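Local coordinates for protein cytosolic phospholipase A2 delta (PDB 5IZ5) that hydrolyses glycerophospholipids at the sn-2 position in a calcium-dependent manner, with a preference for linoleic acid, releasing a fatty acid and a lysophospholipid, at residues D377-W380 with S381-D384; R413-L416 with E417-E421; V435-S438 with M439-Q443. The protein carries 3 engineered substitutions. All coordinates share one frame; numbering follows the deposited sequence.

Interaction 1: D377-W380 with S381-D384; sequences DPEW and SQRD
Asp377 OD2 and Arg383 NH2 form a salt bridge at 3.3 Å, reached obliquely: the carboxylate and guanidinium planes stand 54° apart, so this is not a flat two-pronged pairing. With CG anti to the backbone N (chi1 174°), Asp377 directs its carboxylate toward the arginine. On its way there the arginine passes Glu379, whose CB lies 4.1 Å from Arg383 CG. Ser381 CB sits over the Trp380 indole, 3.9 Å from the centroid of the six-membered ring and 12° off its normal, a CH-pi contact. The other carboxylate oxygen, Asp377 OD1, accepts from the backbone N of Glu379 at 2.9 Å, an Asx turn that steadies the acid. The type I beta turn from Asp377 to Trp380 runs into a short 3-10 segment that begins at Trp380; Gln382 N donates to Glu379 O at 2.9 Å and Arg383 N to Trp380 O at 3.2 Å, consistent with the CB of Arg383 pointing back toward residues 377-380. Outside the turn, Glu379 OE2 pairs with Arg458, Ser381 OG bonds Asn461, and Gln382 NE2 bonds Gln460 O. The whole connects helix 367-375 to helix 386-397, with Gln350 of helix 335-351 bonding the backbone O atoms of Ser381 and Arg383.

Interaction 2: R413-L416 with E417-E421; sequences RREL and ELRAE
Two consecutive turns of helix 406-422, a surface helix of the catalytic region, are joined by i to i+4 backbone bonds and by the side chains of Glu415 and Arg419. These two run side by side and point the same way, their alkyl parts touching where Glu415 CG comes 4.0 Å from Arg419 CD. Their charged ends do not meet directly. A water lies between them, donating to Glu415 OE1 at 2.7 Å and accepting from Arg419 NH1 at 2.9 Å; it lies in the guanidinium plane, at its edge. The acid stretches out because its CG is anti to the backbone N (chi1 175°) and the chain stays extended beyond. On the other flank Arg413 and Glu417 face each other as a possible salt bridge, but their atoms are modelled too close for the detail to be relied on. The backbone is regular: Arg419 N donates to Glu415 O at 3.0 Å with an N-H...O angle of 173°, and Glu417 N to Arg413 O at 2.8 Å. Leu416, the buried member, packs on Leu434 of helix 428-441, Phe593 of helix 588-593 and Phe596 of a loop. Glu415 OE1 also takes a salt bridge from Arg523, which is likely to stabilise its negative charge. Toward Arg419 the link is by water-mediated hydrogen bonds, so that pair is probably held less firmly than a direct salt bridge would hold it.

Interaction 3: V435-S438 with M439-Q443; sequences VLES and MLHGQ
Ser438 O is gripped twice, by the backbone N of Gly442 at 2.8 Å and by Lys398 NZ from outside. The first bond is bent, 132° at the hydrogen, with its donor above the carbonyl plane, as the chain is leaving helix 428-441. Gly442 is the first residue past the helical conformation, and its positive phi (64°) is one that glycine adopts readily. Two residues earlier the geometry is regular: Leu440 N donates to Leu436 O at 2.9 Å. The side chains of that pair cross, with Leu436 CD1 3.7 Å from Leu440 CD2 and also meeting Leu440 CD1, so one methyl faces both branches. With an alanine in place of Leu440 both methyls are gone, which would probably open a gap beside Leu436 CD1 and leave Trp369 of helix 367-375 without part of its packing. Val435 and Met439 instead lie alongside, CG1 to SD 4.1 Å. Toward the helix end, His441 brings CD2 to 3.5 Å from Glu437 O, at the ring edge, while its ND1 bonds Tyr391 OH. Glu437 has CG anti to its N (chi1 -173°) and an extended chain, which sets CG 3.4 Å from Gln443 O and carries OE2 to Met445 N and Arg523 NE. Ser438 OG reaches Tyr412 OH of helix 406-422. The side chain of Leu436 lies about 8 Å from Gly335 in the substrate site and about 9 Å from the side chain of nucleophile Ser365. This is thus a mainly buried contact that mixes apolar side chains with polar groups met by neighbouring elements, and the Glu437 carboxylate is likely to be kept charged by Arg523.

Interactions 2 and 3 sit on successive helices, 406-422 and 428-441, with nearest atoms about 5 Å apart. Arg523 links them, pairing through NH1 with Glu415 and through NE with Glu437; Tyr412 of helix 406-422 meets Val435 and Ser438, and Leu434 of helix 428-441 meets Glu415 and Leu416. Interaction 2 is a surface contact, where charged side chains and a bridging water lie over the backbone bonds of the helix; interaction 3 is buried, with leucine, valine and methionine contacts and polar groups satisfied from outside. Interaction 1, partly buried, is built on a beta turn and a short 3-10 segment. Helix 367-375 connects it to interaction 3: interaction 1 follows that helix, whose Trp369 packs on interaction 3.

Interaction 1: D377-W380 with S381-D384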
loop_
_atom_site.group_PDB
_atom_site.type_symbol
_atom_site.label_atom_id
_atom_site.label_comp_id
_atom_site.label_asym_id
_atom_site.label_seq_id
_atom_site.Cartn_x
_atom_site.Cartn_y
_atom_site.Cartn_z
ATOM N N ASP B 377 -22.605 -1.291 -9.223
ATOM C CA ASP B 377 -23.758 -2.095 -9.635
ATOM C C ASP B 377 -23.386 -3.577 -9.540
ATOM O O ASP B 377 -22.547 -4.048 -10.308
ATOM C CB ASP B 377 -24.155 -1.734 -11.075
ATOM C CG ASP B 377 -25.263 -2.626 -11.638
ATOM O OD1 ASP B 377 -25.823 -3.467 -10.910
ATOM O OD2 ASP B 377 -25.565 -2.495 -12.837
ATOM N N PRO B 378 -24.019 -4.327 -8.611
ATOM C CA PRO B 378 -23.694 -5.755 -8.433
ATOM C C PRO B 378 -23.932 -6.647 -9.665
ATOM O O PRO B 378 -23.468 -7.787 -9.697
ATOM C CB PRO B 378 -24.630 -6.202 -7.298
ATOM C CG PRO B 378 -25.143 -4.960 -6.669
ATOM C CD PRO B 378 -25.098 -3.886 -7.707
ATOM N N GLU B 379 -24.655 -6.129 -10.653
ATOM C CA GLU B 379 -24.995 -6.876 -11.855
ATOM C C GLU B 379 -24.374 -6.307 -13.127
ATOM O O GLU B 379 -24.802 -6.654 -14.220
ATOM C CB GLU B 379 -26.526 -6.894 -11.997
ATOM C CG GLU B 379 -27.147 -8.264 -11.909
ATOM C CD GLU B 379 -26.664 -9.062 -10.733
ATOM O OE1 GLU B 379 -26.828 -8.625 -9.581
ATOM O OE2 GLU B 379 -26.123 -10.152 -10.971
ATOM N N TRP B 380 -23.345 -5.473 -12.997
ATOM C CA TRP B 380 -22.886 -4.655 -14.125
ATOM C C TRP B 380 -22.543 -5.433 -15.401
ATOM O O TRP B 380 -22.937 -5.010 -16.473
ATOM C CB TRP B 380 -21.724 -3.733 -13.720
ATOM C CG TRP B 380 -20.400 -4.409 -13.474
ATOM C CD1 TRP B 380 -19.902 -4.815 -12.279
ATOM C CD2 TRP B 380 -19.404 -4.730 -14.449
ATOM N NE1 TRP B 380 -18.661 -5.381 -12.442
ATOM C CE2 TRP B 380 -18.331 -5.342 -13.767
ATOM C CE3 TRP B 380 -19.319 -4.569 -15.832
ATOM C CZ2 TRP B 380 -17.182 -5.792 -14.423
ATOM C CZ3 TRP B 380 -18.180 -5.013 -16.485
ATOM C CH2 TRP B 380 -17.126 -5.622 -15.780
ATOM N N SER B 381 -21.835 -6.560 -15.301
ATOM C CA SER B 381 -21.445 -7.309 -16.504
ATOM C C SER B 381 -22.621 -8.072 -17.114
ATOM O O SER B 381 -22.551 -8.499 -18.258
ATOM C CB SER B 381 -20.282 -8.268 -16.239
ATOM O OG SER B 381 -20.697 -9.424 -15.530
ATOM N N GLN B 382 -23.694 -8.237 -16.343
ATOM C CA GLN B 382 -24.921 -8.878 -16.825
ATOM C C GLN B 382 -25.923 -7.875 -17.371
ATOM O O GLN B 382 -27.015 -8.263 -17.790
ATOM C CB GLN B 382 -25.583 -9.668 -15.693
ATOM C CG GLN B 382 -24.659 -10.656 -15.008
ATOM C CD GLN B 382 -23.993 -11.603 -15.987
ATOM O OE1 GLN B 382 -24.640 -12.113 -16.896
ATOM N NE2 GLN B 382 -22.699 -11.841 -15.809
ATOM N N ARG B 383 -25.569 -6.595 -17.366
ATOM C CA ARG B 383 -26.461 -5.563 -17.865
ATOM C C ARG B 383 -25.795 -4.789 -18.969
ATOM O O ARG B 383 -24.570 -4.747 -19.059
ATOM C CB ARG B 383 -26.886 -4.634 -16.737
ATOM C CG ARG B 383 -27.630 -5.421 -15.661
ATOM C CD ARG B 383 -28.889 -4.761 -15.122
ATOM N NE ARG B 383 -28.640 -3.699 -14.152
ATOM C CZ ARG B 383 -28.969 -2.414 -14.296
ATOM N NH1 ARG B 383 -29.569 -1.963 -15.397
ATOM N NH2 ARG B 383 -28.691 -1.561 -13.314
ATOM N N ASP B 384 -26.621 -4.193 -19.817
ATOM C CA ASP B 384 -26.140 -3.462 -20.969
ATOM C C ASP B 384 -25.182 -2.379 -20.484
ATOM O O ASP B 384 -25.552 -1.530 -19.672
ATOM C CB ASP B 384 -27.318 -2.853 -21.736
ATOM C CG ASP B 384 -26.909 -2.232 -23.064
ATOM O OD1 ASP B 384 -27.753 -1.539 -23.660
ATOM O OD2 ASP B 384 -25.758 -2.420 -23.517
#

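Interaction 2: R413-L416 with E417-E421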
loop_
_atom_site.group_PDB
_atom_site.type_symbol
_atom_site.label_atom_id
_atom_site.label_comp_id
_atom_site.label_asym_id
_atom_site.label_seq_id
_atom_site.Cartn_x
_atom_site.Cartn_y
_atom_site.Cartn_z
ATOM N N ARG B 413 -15.011 22.351 1.758
ATOM C CA ARG B 413 -14.416 22.943 2.941
ATOM C C ARG B 413 -15.026 22.377 4.213
ATOM O O ARG B 413 -14.305 22.015 5.146
ATOM C CB ARG B 413 -14.586 24.463 2.915
ATOM C CG ARG B 413 -13.921 25.165 4.090
ATOM C CD ARG B 413 -12.476 24.743 4.235
ATOM N NE ARG B 413 -11.580 25.897 4.218
ATOM C CZ ARG B 413 -11.039 26.476 5.282
ATOM N NH1 ARG B 413 -11.282 26.040 6.503
ATOM N NH2 ARG B 413 -10.241 27.514 5.118
ATOM N N ARG B 414 -16.350 22.288 4.223
ATOM C CA ARG B 414 -17.088 21.792 5.363
ATOM C C ARG B 414 -16.681 20.362 5.643
ATOM O O ARG B 414 -16.381 20.023 6.785
ATOM C CB ARG B 414 -18.590 21.887 5.120
ATOM C CG ARG B 414 -19.189 23.228 5.456
ATOM C CD ARG B 414 -20.701 23.164 5.505
ATOM N NE ARG B 414 -21.263 22.566 4.292
ATOM C CZ ARG B 414 -21.714 23.246 3.238
ATOM N NH1 ARG B 414 -21.699 24.575 3.209
ATOM N NH2 ARG B 414 -22.194 22.586 2.193
ATOM N N GLU B 415 -16.620 19.537 4.600
ATOM C CA GLU B 415 -16.233 18.145 4.783
ATOM C C GLU B 415 -14.801 18.020 5.296
ATOM O O GLU B 415 -14.536 17.227 6.202
ATOM C CB GLU B 415 -16.422 17.320 3.504
ATOM C CG GLU B 415 -15.894 15.894 3.650
ATOM C CD GLU B 415 -16.533 14.884 2.702
ATOM O OE1 GLU B 415 -16.237 13.682 2.850
ATOM O OE2 GLU B 415 -17.310 15.268 1.809
ATOM N N LEU B 416 -13.880 18.797 4.731
ATOM C CA LEU B 416 -12.485 18.724 5.168
ATOM C C LEU B 416 -12.315 19.233 6.608
ATOM O O LEU B 416 -11.479 18.722 7.347
ATOM C CB LEU B 416 -11.568 19.489 4.201
ATOM C CG LEU B 416 -11.429 18.900 2.788
ATOM C CD1 LEU B 416 -10.725 19.882 1.865
ATOM C CD2 LEU B 416 -10.696 17.568 2.787
ATOM N N GLU B 417 -13.111 20.220 7.005
ATOM C CA GLU B 417 -13.111 20.705 8.390
ATOM C C GLU B 417 -13.580 19.621 9.362
ATOM O O GLU B 417 -12.969 19.430 10.404
ATOM C CB GLU B 417 -14.001 21.936 8.540
ATOM C CG GLU B 417 -13.416 23.185 7.904
ATOM C CD GLU B 417 -12.473 23.958 8.810
ATOM O OE1 GLU B 417 -12.341 23.635 10.007
ATOM O OE2 GLU B 417 -11.864 24.925 8.314
ATOM N N LEU B 418 -14.650 18.907 9.008
ATOM C CA LEU B 418 -15.149 17.827 9.858
ATOM C C LEU B 418 -14.107 16.734 9.971
ATOM O O LEU B 418 -13.775 16.327 11.078
ATOM C CB LEU B 418 -16.496 17.274 9.370
ATOM C CG LEU B 418 -16.999 15.970 10.010
ATOM C CD1 LEU B 418 -17.405 16.194 11.457
ATOM C CD2 LEU B 418 -18.159 15.386 9.220
ATOM N N ARG B 419 -13.569 16.299 8.833
ATOM C CA ARG B 419 -12.536 15.266 8.807
ATOM C C ARG B 419 -11.371 15.599 9.720
ATOM O O ARG B 419 -10.887 14.735 10.457
ATOM C CB ARG B 419 -12.015 15.044 7.385
ATOM C CG ARG B 419 -13.018 14.336 6.486
ATOM C CD ARG B 419 -12.508 14.183 5.061
ATOM N NE ARG B 419 -11.341 13.310 4.994
ATOM C CZ ARG B 419 -11.385 11.982 5.061
ATOM N NH1 ARG B 419 -12.543 11.340 5.182
ATOM N NH2 ARG B 419 -10.259 11.283 5.003
ATOM N N ALA B 420 -10.921 16.846 9.662
ATOM C CA ALA B 420 -9.826 17.310 10.507
ATOM C C ALA B 420 -10.177 17.163 11.992
ATOM O O ALA B 420 -9.380 16.654 12.771
ATOM C CB ALA B 420 -9.483 18.759 10.175
ATOM N N GLU B 421 -11.377 17.592 12.370
ATOM C CA GLU B 421 -11.838 17.460 13.754
ATOM C C GLU B 421 -11.958 15.993 14.175
ATOM O O GLU B 421 -11.727 15.657 15.331
ATOM C CB GLU B 421 -13.177 18.168 13.949
ATOM C CG GLU B 421 -13.068 19.683 13.839
ATOM C CD GLU B 421 -12.364 20.355 15.016
ATOM O OE1 GLU B 421 -11.967 19.675 15.986
ATOM O OE2 GLU B 421 -12.206 21.593 14.963
HETATM O O HOH W 1 -15.352 12.111 4.837
#

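Interaction 3: V435-S438 with M439-Q443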
loop_
_atom_site.group_PDB
_atom_site.type_symbol
_atom_site.label_atom_id
_atom_site.label_comp_id
_atom_site.label_asym_id
_atom_site.label_seq_id
_atom_site.Cartn_x
_atom_site.Cartn_y
_atom_site.Cartn_z
ATOM N N VAL B 435 -12.944 16.485 -5.430
ATOM C CA VAL B 435 -13.016 17.069 -6.754
ATOM C C VAL B 435 -13.277 16.009 -7.824
ATOM O O VAL B 435 -14.148 16.183 -8.678
ATOM C CB VAL B 435 -11.707 17.819 -7.053
ATOM C CG1 VAL B 435 -11.547 18.098 -8.542
ATOM C CG2 VAL B 435 -11.651 19.101 -6.235
ATOM N N LEU B 436 -12.520 14.921 -7.764
ATOM C CA LEU B 436 -12.711 13.803 -8.675
ATOM C C LEU B 436 -14.138 13.270 -8.562
ATOM O O LEU B 436 -14.794 13.041 -9.575
ATOM C CB LEU B 436 -11.710 12.690 -8.375
ATOM C CG LEU B 436 -11.844 11.409 -9.191
ATOM C CD1 LEU B 436 -11.675 11.689 -10.680
ATOM C CD2 LEU B 436 -10.834 10.377 -8.716
ATOM N N GLU B 437 -14.616 13.109 -7.329
ATOM C CA GLU B 437 -15.983 12.659 -7.090
ATOM C C GLU B 437 -16.991 13.576 -7.770
ATOM O O GLU B 437 -17.933 13.106 -8.403
ATOM C CB GLU B 437 -16.281 12.588 -5.590
ATOM C CG GLU B 437 -17.632 11.975 -5.256
ATOM C CD GLU B 437 -17.888 11.886 -3.765
ATOM O OE1 GLU B 437 -17.734 12.907 -3.063
ATOM O OE2 GLU B 437 -18.238 10.789 -3.287
ATOM N N SER B 438 -16.793 14.882 -7.615
ATOM C CA SER B 438 -17.644 15.891 -8.255
ATOM C C SER B 438 -17.628 15.795 -9.795
ATOM O O SER B 438 -18.662 15.971 -10.446
ATOM C CB SER B 438 -17.221 17.307 -7.802
ATOM O OG SER B 438 -17.775 17.635 -6.540
ATOM N N MET B 439 -16.464 15.513 -10.373
ATOM C CA MET B 439 -16.335 15.446 -11.828
ATOM C C MET B 439 -16.977 14.185 -12.402
ATOM O O MET B 439 -17.639 14.239 -13.443
ATOM C CB MET B 439 -14.863 15.525 -12.241
ATOM C CG MET B 439 -14.221 16.861 -11.910
ATOM S SD MET B 439 -12.463 16.905 -12.303
ATOM C CE MET B 439 -12.484 18.018 -13.684
ATOM N N LEU B 440 -16.787 13.063 -11.714
ATOM C CA LEU B 440 -17.321 11.775 -12.158
ATOM C C LEU B 440 -18.824 11.640 -11.901
ATOM O O LEU B 440 -19.530 11.021 -12.699
ATOM C CB LEU B 440 -16.567 10.624 -11.474
ATOM C CG LEU B 440 -15.346 10.006 -12.171
ATOM C CD1 LEU B 440 -14.562 10.997 -13.018
ATOM C CD2 LEU B 440 -14.437 9.331 -11.146
ATOM N N HIS B 441 -19.302 12.193 -10.785
ATOM C CA HIS B 441 -20.713 12.041 -10.394
ATOM C C HIS B 441 -21.536 13.283 -10.080
ATOM O O HIS B 441 -22.755 13.181 -9.985
ATOM C CB HIS B 441 -20.815 11.113 -9.182
ATOM C CG HIS B 441 -19.926 9.910 -9.255
ATOM N ND1 HIS B 441 -20.294 8.752 -9.905
ATOM C CD2 HIS B 441 -18.691 9.681 -8.750
ATOM C CE1 HIS B 441 -19.323 7.863 -9.797
ATOM N NE2 HIS B 441 -18.339 8.400 -9.099
ATOM N N GLY B 442 -20.906 14.434 -9.879
ATOM C CA GLY B 442 -21.644 15.642 -9.506
ATOM C C GLY B 442 -22.354 15.605 -8.157
ATOM O O GLY B 442 -23.138 16.501 -7.846
ATOM N N GLN B 443 -22.084 14.575 -7.358
ATOM C CA GLN B 443 -22.625 14.465 -6.009
ATOM C C GLN B 443 -21.785 13.509 -5.168
ATOM O O GLN B 443 -20.937 12.782 -5.689
ATOM C CB GLN B 443 -24.064 13.942 -6.043
ATOM C CG GLN B 443 -24.201 12.567 -6.696
ATOM C CD GLN B 443 -25.612 12.011 -6.626
ATOM O OE1 GLN B 443 -26.457 12.510 -5.886
ATOM N NE2 GLN B 443 -25.871 10.967 -7.397
#